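Local coordinates for protein glycosyltransferase (Streptomyces viridochromogenes, PDB 2IUY) that probably transfers a sugar from a nucleotide-activated donor during avilamycin A biosynthesis, as a retaining GT-B glycosyltransferase of family GT4 that binds UDP, at residues Val121-Ala129 with Asp139-Val147; Val159-Met168 with Arg225-Leu236. One frame throughout, in Å; residues are numbered along the deposited sequence.

Contact 1 of 2, residues Val121-Ala129 with Asp139-Val147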
loop_
_atom_site.group_PDB
_atom_site.type_symbol
_atom_site.label_atom_id
_atom_site.label_comp_id
_atom_site.label_asym_id
_atom_site.label_seq_id
_atom_site.Cartn_x
_atom_site.Cartn_y
_atom_site.Cartn_z
ATOM N N VAL A 121 0.645 -18.793 10.098
ATOM C CA VAL A 121 1.977 -19.310 10.300
ATOM C C VAL A 121 2.844 -18.776 9.174
ATOM O O VAL A 121 2.493 -18.912 7.994
ATOM C CB VAL A 121 2.034 -20.869 10.391
ATOM C CG1 VAL A 121 3.457 -21.336 10.327
ATOM C CG2 VAL A 121 1.381 -21.397 11.696
ATOM N N GLY A 122 3.954 -18.141 9.545
ATOM C CA GLY A 122 4.837 -17.518 8.576
ATOM C C GLY A 122 4.260 -16.217 8.029
ATOM O O GLY A 122 4.747 -15.712 7.020
ATOM N N CYS A 123 3.249 -15.662 8.711
ATOM C CA CYS A 123 2.684 -14.351 8.349
ATOM C C CYS A 123 3.503 -13.159 8.898
ATOM O O CYS A 123 3.921 -13.170 10.052
ATOM C CB CYS A 123 1.219 -14.205 8.821
ATOM S SG CYS A 123 0.228 -12.968 7.842
ATOM N N THR A 124 3.678 -12.124 8.069
ATOM C CA THR A 124 4.243 -10.832 8.498
ATOM C C THR A 124 3.163 -9.755 8.387
ATOM O O THR A 124 2.231 -9.877 7.579
ATOM C CB THR A 124 5.462 -10.355 7.603
ATOM O OG1 THR A 124 4.970 -9.951 6.319
ATOM C CG2 THR A 124 6.510 -11.443 7.417
ATOM N N TYR A 125 3.316 -8.679 9.153
ATOM C CA TYR A 125 2.328 -7.610 9.188
ATOM C C TYR A 125 2.982 -6.293 8.825
ATOM O O TYR A 125 4.164 -6.100 9.111
ATOM C CB TYR A 125 1.659 -7.574 10.582
ATOM C CG TYR A 125 0.994 -8.913 10.888
ATOM C CD1 TYR A 125 -0.344 -9.134 10.574
ATOM C CD2 TYR A 125 1.706 -9.963 11.468
ATOM C CE1 TYR A 125 -0.969 -10.355 10.823
ATOM C CE2 TYR A 125 1.088 -11.217 11.709
ATOM C CZ TYR A 125 -0.232 -11.398 11.391
ATOM O OH TYR A 125 -0.859 -12.625 11.646
ATOM N N SER A 126 2.245 -5.384 8.174
ATOM C CA SER A 126 2.889 -4.103 7.796
ATOM C C SER A 126 2.965 -3.115 8.962
ATOM O O SER A 126 3.696 -2.112 8.888
ATOM C CB SER A 126 2.275 -3.452 6.541
ATOM O OG SER A 126 0.891 -3.678 6.487
ATOM N N SER A 127 2.227 -3.387 10.039
ATOM C CA SER A 127 2.294 -2.523 11.216
ATOM C C SER A 127 2.057 -3.298 12.514
ATOM O O SER A 127 1.482 -4.370 12.507
ATOM C CB SER A 127 1.329 -1.335 11.076
ATOM O OG SER A 127 -0.036 -1.747 11.125
ATOM N N ARG A 128 2.538 -2.758 13.628
ATOM C CA ARG A 128 2.170 -3.280 14.966
ATOM C C ARG A 128 0.654 -3.267 15.232
ATOM O O ARG A 128 0.151 -4.200 15.800
ATOM C CB ARG A 128 2.852 -2.472 16.088
ATOM C CG ARG A 128 4.372 -2.679 16.204
ATOM C CD ARG A 128 4.977 -1.841 17.411
ATOM N NE ARG A 128 5.374 -0.466 17.044
ATOM C CZ ARG A 128 4.734 0.666 17.391
ATOM N NH1 ARG A 128 3.593 0.649 18.114
ATOM N NH2 ARG A 128 5.229 1.844 17.000
ATOM N N ALA A 129 -0.044 -2.186 14.864
ATOM C CA ALA A 129 -1.508 -2.084 15.073
ATOM C C ALA A 129 -2.217 -3.191 14.323
ATOM O O ALA A 129 -3.034 -3.886 14.887
ATOM C CB ALA A 129 -2.024 -0.734 14.633
ATOM N N ASP A 139 6.285 -12.839 18.064
ATOM C CA ASP A 139 7.370 -13.283 17.207
ATOM C C ASP A 139 7.087 -13.164 15.677
ATOM O O ASP A 139 7.968 -13.480 14.866
ATOM C CB ASP A 139 7.836 -14.711 17.613
ATOM C CG ASP A 139 9.358 -14.840 17.597
ATOM O OD1 ASP A 139 10.001 -13.791 17.749
ATOM O OD2 ASP A 139 9.911 -15.946 17.396
ATOM N N ALA A 140 5.874 -12.709 15.302
ATOM C CA ALA A 140 5.589 -12.346 13.881
ATOM C C ALA A 140 6.240 -11.013 13.477
ATOM O O ALA A 140 6.055 -10.000 14.134
ATOM C CB ALA A 140 4.071 -12.327 13.587
ATOM N N PRO A 141 7.010 -11.020 12.388
ATOM C CA PRO A 141 7.687 -9.794 11.971
ATOM C C PRO A 141 6.704 -8.723 11.521
ATOM O O PRO A 141 5.641 -9.019 10.960
ATOM C CB PRO A 141 8.539 -10.236 10.755
ATOM C CG PRO A 141 8.576 -11.728 10.819
ATOM C CD PRO A 141 7.316 -12.159 11.495
ATOM N N VAL A 142 7.075 -7.485 11.813
ATOM C CA VAL A 142 6.381 -6.340 11.336
ATOM C C VAL A 142 7.330 -5.663 10.354
ATOM O O VAL A 142 8.465 -5.291 10.709
ATOM C CB VAL A 142 5.957 -5.411 12.490
ATOM C CG1 VAL A 142 5.518 -4.093 11.942
ATOM C CG2 VAL A 142 4.822 -6.049 13.287
ATOM N N ILE A 143 6.888 -5.574 9.100
ATOM C CA ILE A 143 7.736 -5.037 8.059
ATOM C C ILE A 143 6.854 -4.130 7.226
ATOM O O ILE A 143 5.940 -4.611 6.592
ATOM C CB ILE A 143 8.437 -6.151 7.161
ATOM C CG1 ILE A 143 9.329 -7.103 7.973
ATOM C CG2 ILE A 143 9.288 -5.493 6.118
ATOM C CD1 ILE A 143 9.853 -8.303 7.138
ATOM N N PRO A 144 7.097 -2.803 7.268
ATOM C CA PRO A 144 6.152 -1.871 6.631
ATOM C C PRO A 144 6.238 -1.909 5.115
ATOM O O PRO A 144 7.141 -2.600 4.552
ATOM C CB PRO A 144 6.573 -0.512 7.235
ATOM C CG PRO A 144 8.045 -0.657 7.489
ATOM C CD PRO A 144 8.196 -2.085 7.964
ATOM N N ILE A 145 5.293 -1.223 4.451
ATOM C CA ILE A 145 5.229 -1.176 2.980
ATOM C C ILE A 145 6.462 -0.467 2.406
ATOM O O ILE A 145 6.839 0.622 2.878
ATOM C CB ILE A 145 3.927 -0.534 2.478
ATOM C CG1 ILE A 145 2.692 -1.400 2.857
ATOM C CG2 ILE A 145 3.999 -0.239 1.019
ATOM C CD1 ILE A 145 1.375 -0.632 2.664
ATOM N N PRO A 146 7.117 -1.116 1.416
ATOM C CA PRO A 146 8.287 -0.569 0.745
ATOM C C PRO A 146 7.902 0.378 -0.382
ATOM O O PRO A 146 6.796 0.301 -0.932
ATOM C CB PRO A 146 8.942 -1.823 0.133
ATOM C CG PRO A 146 7.829 -2.724 -0.195
ATOM C CD PRO A 146 6.781 -2.465 0.913
ATOM N N VAL A 147 8.837 1.240 -0.725
ATOM C CA VAL A 147 8.671 2.107 -1.833
ATOM C C VAL A 147 10.031 2.188 -2.576
ATOM O O VAL A 147 11.079 2.332 -1.950
ATOM C CB VAL A 147 8.065 3.467 -1.325
ATOM C CG1 VAL A 147 9.048 4.369 -0.545
ATOM C CG2 VAL A 147 7.313 4.104 -2.368
HETATM O O HOH W 1 4.550 -7.267 6.060
#
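Tyr125 and Val142 meet in a single beta bridge at the outermost strand, 123-125, of one of the two parallel Rossmann-like sheets of the GT-B fold, where the chain returns after helix 128-133 and runs past the strand it has just left. Two backbone hydrogen bonds define the bridge. Tyr125 N donates to Pro141 O at 3.0 Å, and Ile143 N donates to Tyr125 O at 2.8 Å with a C=O...N angle of 166°, so both polar backbone atoms of Tyr125 are engaged. CA-H...O contacts prolong the pairing beyond them: Ser126 CA lies 3.3 Å from Ile143 O, nearly straight at the hydrogen (171°), and Pro144 CA approaches Ser126 O.

Apolar contacts flank the backbone. Ala140 CB abuts the edge of the Tyr125 ring in its plane, 3.7 Å from CE2. Thr124 CG2 touches Pro141 CG, the two side chains crossing at about a right angle. Val142 is turned with CG1 anti to its backbone N (chi1 167°), which brings this methyl to 3.6 Å from Ser127 C, at the start of helix 128-133. Ser127 OG, hydrogen-bonded to Pro253 O, also caps that helix at Gln130 N.

Water supplies the remaining link. Thr124 OG1, also hydrogen-bonded to Ser109 O on strand 106-111, sits 2.7 Å from a water that donates to Ile143 O at 3.0 Å.

Contact 2 of 2, residues Val159-Met168 with Arg225-Leu236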
loop_
_atom_site.group_PDB
_atom_site.type_symbol
_atom_site.label_atom_id
_atom_site.label_comp_id
_atom_site.label_asym_id
_atom_site.label_seq_id
_atom_site.Cartn_x
_atom_site.Cartn_y
_atom_site.Cartn_z
ATOM N N VAL A 159 9.072 18.722 -10.156
ATOM C CA VAL A 159 7.607 18.900 -10.225
ATOM C C VAL A 159 7.165 20.145 -9.425
ATOM O O VAL A 159 7.452 20.267 -8.235
ATOM C CB VAL A 159 6.887 17.637 -9.729
ATOM C CG1 VAL A 159 5.340 17.850 -9.710
ATOM C CG2 VAL A 159 7.271 16.428 -10.596
ATOM N N ALA A 160 6.493 21.085 -10.087
ATOM C CA ALA A 160 6.063 22.325 -9.413
ATOM C C ALA A 160 4.960 22.036 -8.381
ATOM O O ALA A 160 4.027 21.326 -8.688
ATOM C CB ALA A 160 5.573 23.362 -10.437
ATOM N N LYS A 161 5.100 22.564 -7.167
ATOM C CA LYS A 161 4.119 22.358 -6.102
ATOM C C LYS A 161 2.829 23.109 -6.432
ATOM O O LYS A 161 2.867 24.255 -6.894
ATOM C CB LYS A 161 4.674 22.805 -4.737
ATOM C CG LYS A 161 5.584 21.760 -4.049
ATOM C CD LYS A 161 4.892 20.378 -3.982
ATOM C CE LYS A 161 5.558 19.405 -3.000
ATOM N NZ LYS A 161 4.809 18.117 -2.989
ATOM N N GLU A 162 1.688 22.437 -6.254
ATOM C CA GLU A 162 0.404 23.088 -6.446
ATOM C C GLU A 162 -0.223 23.374 -5.080
ATOM O O GLU A 162 0.318 23.033 -4.036
ATOM C CB GLU A 162 -0.519 22.254 -7.335
ATOM C CG GLU A 162 0.036 21.840 -8.697
ATOM C CD GLU A 162 0.314 23.016 -9.616
ATOM O OE1 GLU A 162 -0.351 24.070 -9.473
ATOM O OE2 GLU A 162 1.205 22.898 -10.490
ATOM N N ASP A 163 -1.379 24.004 -5.081
ATOM C CA ASP A 163 -1.969 24.452 -3.820
ATOM C C ASP A 163 -2.975 23.471 -3.311
ATOM O O ASP A 163 -3.454 23.622 -2.196
ATOM C CB ASP A 163 -2.605 25.831 -3.978
ATOM C CG ASP A 163 -1.573 26.963 -3.862
ATOM O OD1 ASP A 163 -0.744 26.921 -2.904
ATOM O OD2 ASP A 163 -1.598 27.891 -4.713
ATOM N N PHE A 164 -3.289 22.464 -4.131
ATOM C CA PHE A 164 -4.355 21.497 -3.808
ATOM C C PHE A 164 -3.872 20.468 -2.761
ATOM O O PHE A 164 -2.684 20.109 -2.755
ATOM C CB PHE A 164 -4.916 20.841 -5.080
ATOM C CG PHE A 164 -3.953 19.859 -5.782
ATOM C CD1 PHE A 164 -3.845 18.512 -5.366
ATOM C CD2 PHE A 164 -3.177 20.281 -6.865
ATOM C CE1 PHE A 164 -2.987 17.629 -6.005
ATOM C CE2 PHE A 164 -2.303 19.406 -7.491
ATOM C CZ PHE A 164 -2.196 18.080 -7.057
ATOM N N LEU A 165 -4.784 20.029 -1.881
ATOM C CA LEU A 165 -4.563 18.826 -1.022
ATOM C C LEU A 165 -5.005 17.584 -1.821
ATOM O O LEU A 165 -5.660 17.733 -2.853
ATOM C CB LEU A 165 -5.284 18.936 0.309
ATOM C CG LEU A 165 -4.979 20.204 1.144
ATOM C CD1 LEU A 165 -5.682 20.215 2.544
ATOM C CD2 LEU A 165 -3.474 20.424 1.295
ATOM N N LEU A 166 -4.594 16.391 -1.421
ATOM C CA LEU A 166 -4.809 15.238 -2.294
ATOM C C LEU A 166 -5.290 14.052 -1.498
ATOM O O LEU A 166 -4.659 13.686 -0.507
ATOM C CB LEU A 166 -3.545 14.833 -3.057
ATOM C CG LEU A 166 -3.649 13.544 -3.896
ATOM C CD1 LEU A 166 -4.559 13.709 -5.119
ATOM C CD2 LEU A 166 -2.246 13.095 -4.371
ATOM N N PHE A 167 -6.409 13.463 -1.942
ATOM C CA PHE A 167 -6.853 12.225 -1.373
ATOM C C PHE A 167 -6.716 11.178 -2.479
ATOM O O PHE A 167 -7.212 11.380 -3.573
ATOM C CB PHE A 167 -8.306 12.340 -0.859
ATOM C CG PHE A 167 -8.893 11.036 -0.440
ATOM C CD1 PHE A 167 -8.918 10.665 0.913
ATOM C CD2 PHE A 167 -9.433 10.151 -1.404
ATOM C CE1 PHE A 167 -9.468 9.401 1.300
ATOM C CE2 PHE A 167 -9.973 8.913 -1.022
ATOM C CZ PHE A 167 -9.986 8.556 0.349
HETATM N N MSE A 168 -6.039 10.072 -2.182
HETATM C CA MSE A 168 -5.791 9.064 -3.184
HETATM C C MSE A 168 -6.104 7.674 -2.655
HETATM O O MSE A 168 -5.336 7.100 -1.856
HETATM C CB MSE A 168 -4.343 9.164 -3.726
HETATM C CG MSE A 168 -4.116 8.132 -4.807
HETATM SE SE MSE A 168 -2.444 8.354 -5.680
HETATM C CE MSE A 168 -2.964 9.800 -6.880
ATOM N N ARG A 225 -0.968 9.933 -11.955
ATOM C CA ARG A 225 -0.858 9.487 -10.585
ATOM C C ARG A 225 0.420 9.970 -9.845
ATOM O O ARG A 225 0.371 10.476 -8.712
ATOM C CB ARG A 225 -0.904 7.980 -10.605
ATOM C CG ARG A 225 -1.191 7.374 -9.275
ATOM C CD ARG A 225 -0.753 5.919 -9.233
ATOM N NE ARG A 225 -0.999 5.450 -7.888
ATOM C CZ ARG A 225 -0.058 5.033 -7.046
ATOM N NH1 ARG A 225 1.218 4.945 -7.414
ATOM N NH2 ARG A 225 -0.435 4.682 -5.834
ATOM N N LEU A 226 1.556 9.804 -10.528
ATOM C CA LEU A 226 2.863 10.201 -10.048
ATOM C C LEU A 226 3.026 11.689 -9.905
ATOM O O LEU A 226 3.548 12.155 -8.897
ATOM C CB LEU A 226 3.907 9.711 -11.029
ATOM C CG LEU A 226 4.094 8.227 -11.231
ATOM C CD1 LEU A 226 5.369 8.125 -12.089
ATOM C CD2 LEU A 226 4.191 7.430 -9.866
ATOM N N ASP A 227 2.591 12.436 -10.926
ATOM C CA ASP A 227 2.614 13.894 -10.857
ATOM C C ASP A 227 1.725 14.420 -9.723
ATOM O O ASP A 227 2.130 15.326 -8.998
ATOM C CB ASP A 227 2.150 14.517 -12.177
ATOM C CG ASP A 227 3.121 14.258 -13.333
ATOM O OD1 ASP A 227 4.347 14.349 -13.106
ATOM O OD2 ASP A 227 2.648 13.992 -14.471
ATOM N N LEU A 228 0.524 13.860 -9.567
ATOM C CA LEU A 228 -0.388 14.276 -8.473
ATOM C C LEU A 228 0.261 14.075 -7.105
ATOM O O LEU A 228 0.247 14.955 -6.245
ATOM C CB LEU A 228 -1.719 13.501 -8.576
ATOM C CG LEU A 228 -2.697 13.911 -9.691
ATOM C CD1 LEU A 228 -3.916 12.958 -9.691
ATOM C CD2 LEU A 228 -3.148 15.355 -9.515
ATOM N N LEU A 229 0.865 12.904 -6.927
ATOM C CA LEU A 229 1.570 12.562 -5.678
ATOM C C LEU A 229 2.640 13.586 -5.300
ATOM O O LEU A 229 2.734 14.013 -4.139
ATOM C CB LEU A 229 2.207 11.176 -5.805
ATOM C CG LEU A 229 1.691 9.921 -5.095
ATOM C CD1 LEU A 229 0.520 10.078 -4.111
ATOM C CD2 LEU A 229 1.550 8.704 -6.047
ATOM N N ALA A 230 3.395 13.996 -6.316
ATOM C CA ALA A 230 4.517 14.939 -6.209
ATOM C C ALA A 230 4.074 16.439 -6.107
ATOM O O ALA A 230 4.686 17.239 -5.421
ATOM C CB ALA A 230 5.415 14.760 -7.461
ATOM N N SER A 231 3.052 16.809 -6.862
ATOM C CA SER A 231 2.649 18.200 -6.989
ATOM C C SER A 231 1.731 18.620 -5.825
ATOM O O SER A 231 1.606 19.816 -5.508
ATOM C CB SER A 231 1.967 18.411 -8.356
ATOM O OG SER A 231 0.779 17.648 -8.477
ATOM N N ALA A 232 1.124 17.655 -5.133
ATOM C CA ALA A 232 0.163 18.043 -4.097
ATOM C C ALA A 232 0.823 18.837 -2.980
ATOM O O ALA A 232 1.928 18.526 -2.570
ATOM C CB ALA A 232 -0.571 16.811 -3.529
ATOM N N HIS A 233 0.108 19.805 -2.411
ATOM C CA HIS A 233 0.586 20.442 -1.187
ATOM C C HIS A 233 0.754 19.419 -0.020
ATOM O O HIS A 233 1.746 19.428 0.729
ATOM C CB HIS A 233 -0.335 21.627 -0.829
ATOM C CG HIS A 233 0.137 22.420 0.349
ATOM N ND1 HIS A 233 0.889 23.566 0.218
ATOM C CD2 HIS A 233 0.012 22.209 1.681
ATOM C CE1 HIS A 233 1.201 24.033 1.416
ATOM N NE2 HIS A 233 0.689 23.223 2.324
ATOM N N ALA A 234 -0.222 18.523 0.138
ATOM C CA ALA A 234 -0.137 17.498 1.161
ATOM C C ALA A 234 -1.085 16.417 0.748
ATOM O O ALA A 234 -1.991 16.667 -0.028
ATOM C CB ALA A 234 -0.515 18.035 2.605
ATOM N N VAL A 235 -0.848 15.213 1.269
ATOM C CA VAL A 235 -1.761 14.085 1.065
ATOM C C VAL A 235 -2.493 13.866 2.380
ATOM O O VAL A 235 -1.918 14.025 3.439
ATOM C CB VAL A 235 -0.978 12.812 0.592
ATOM C CG1 VAL A 235 -1.786 11.525 0.837
ATOM C CG2 VAL A 235 -0.595 12.966 -0.911
ATOM N N LEU A 236 -3.764 13.520 2.290
ATOM C CA LEU A 236 -4.629 13.304 3.434
ATOM C C LEU A 236 -4.981 11.813 3.454
ATOM O O LEU A 236 -5.612 11.274 2.515
ATOM C CB LEU A 236 -5.898 14.162 3.294
ATOM C CG LEU A 236 -5.755 15.673 3.024
ATOM C CD1 LEU A 236 -7.161 16.399 3.144
ATOM C CD2 LEU A 236 -4.729 16.359 3.957
HETATM O O HOH W 2 2.322 23.536 -2.223
HETATM O O HOH W 3 -5.088 9.669 0.585
#
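Leu166 and Ala232 pack CB to CB at 3.6 Å where strand 165-168 faces the turn between helix 222-231 and strand 234-237. The strands are parallel neighbours in the second Rossmann-like sheet of the GT-B fold. Leu236 N donates to Leu166 O at 2.9 Å, whereas the bond from Leu166 N to Ala234 O is weak and bent (128°). Leu166 CD2 reaches Val235 CG2 on the same face of the sheet and also touches Leu228 O on the helix.

Phe164 closes the side of the turn. Its CG stands between backbone N and carbonyl carbon (chi1 70°), which swings the ring over Ala232; the CA of that residue makes a CH-pi contact 4.1 Å from the centroid. Ser231 OG lies at the ring edge, and donates to Asp227 O from above the carbonyl plane. Phe164 O receives His233 N at 2.8 Å.

Beyond the ring, Lys161, bent at chi2 (-52°), brings NZ to the C-terminal end of the helix, 2.6 Å from Ala230 O and 2.9 Å from Ala232 O. Glu162 N donates almost straight to Ser231 O at 2.7 Å.

At the other end of the strand, selenomethionine Met168 lays its SE across Leu229 CD1 and the Arg225 side chain, which it crosses at about a right angle. Arg225, a UDP-binding residue, has a salt bridge to Glu260, another such residue, and a cation-pi contact with Trp34. The chemistry thus divides: an ammonium group and an amide N-H meet carbonyls at the helix C-terminus, where the helix dipole would probably favour positive charge, while Met168 and Leu229 pack along a UDP-binding arginine, from its CG to its guanidinium group.

The two contacts lie on opposite sides of the chain's centre, their centres about 28 Å apart and their nearest atoms about 8 Å, without touching. Each belongs to a different parallel sheet. Contact 1, mostly buried, adds a non-strand segment to an outermost strand, and is dominated by backbone bonds and CA-H...O contacts. Contact 2 joins two interior strands and the helix preceding one of them; it buries more than twice the area (1027 against 446 Å²), with far more side-chain packing beside its backbone bonds, but runs from a buried hydrophobic centre to exposed residues at 160-163. Both approach the UDP site: contact 2 contains Arg225, while Ile145 of contact 1 lies near Thr256.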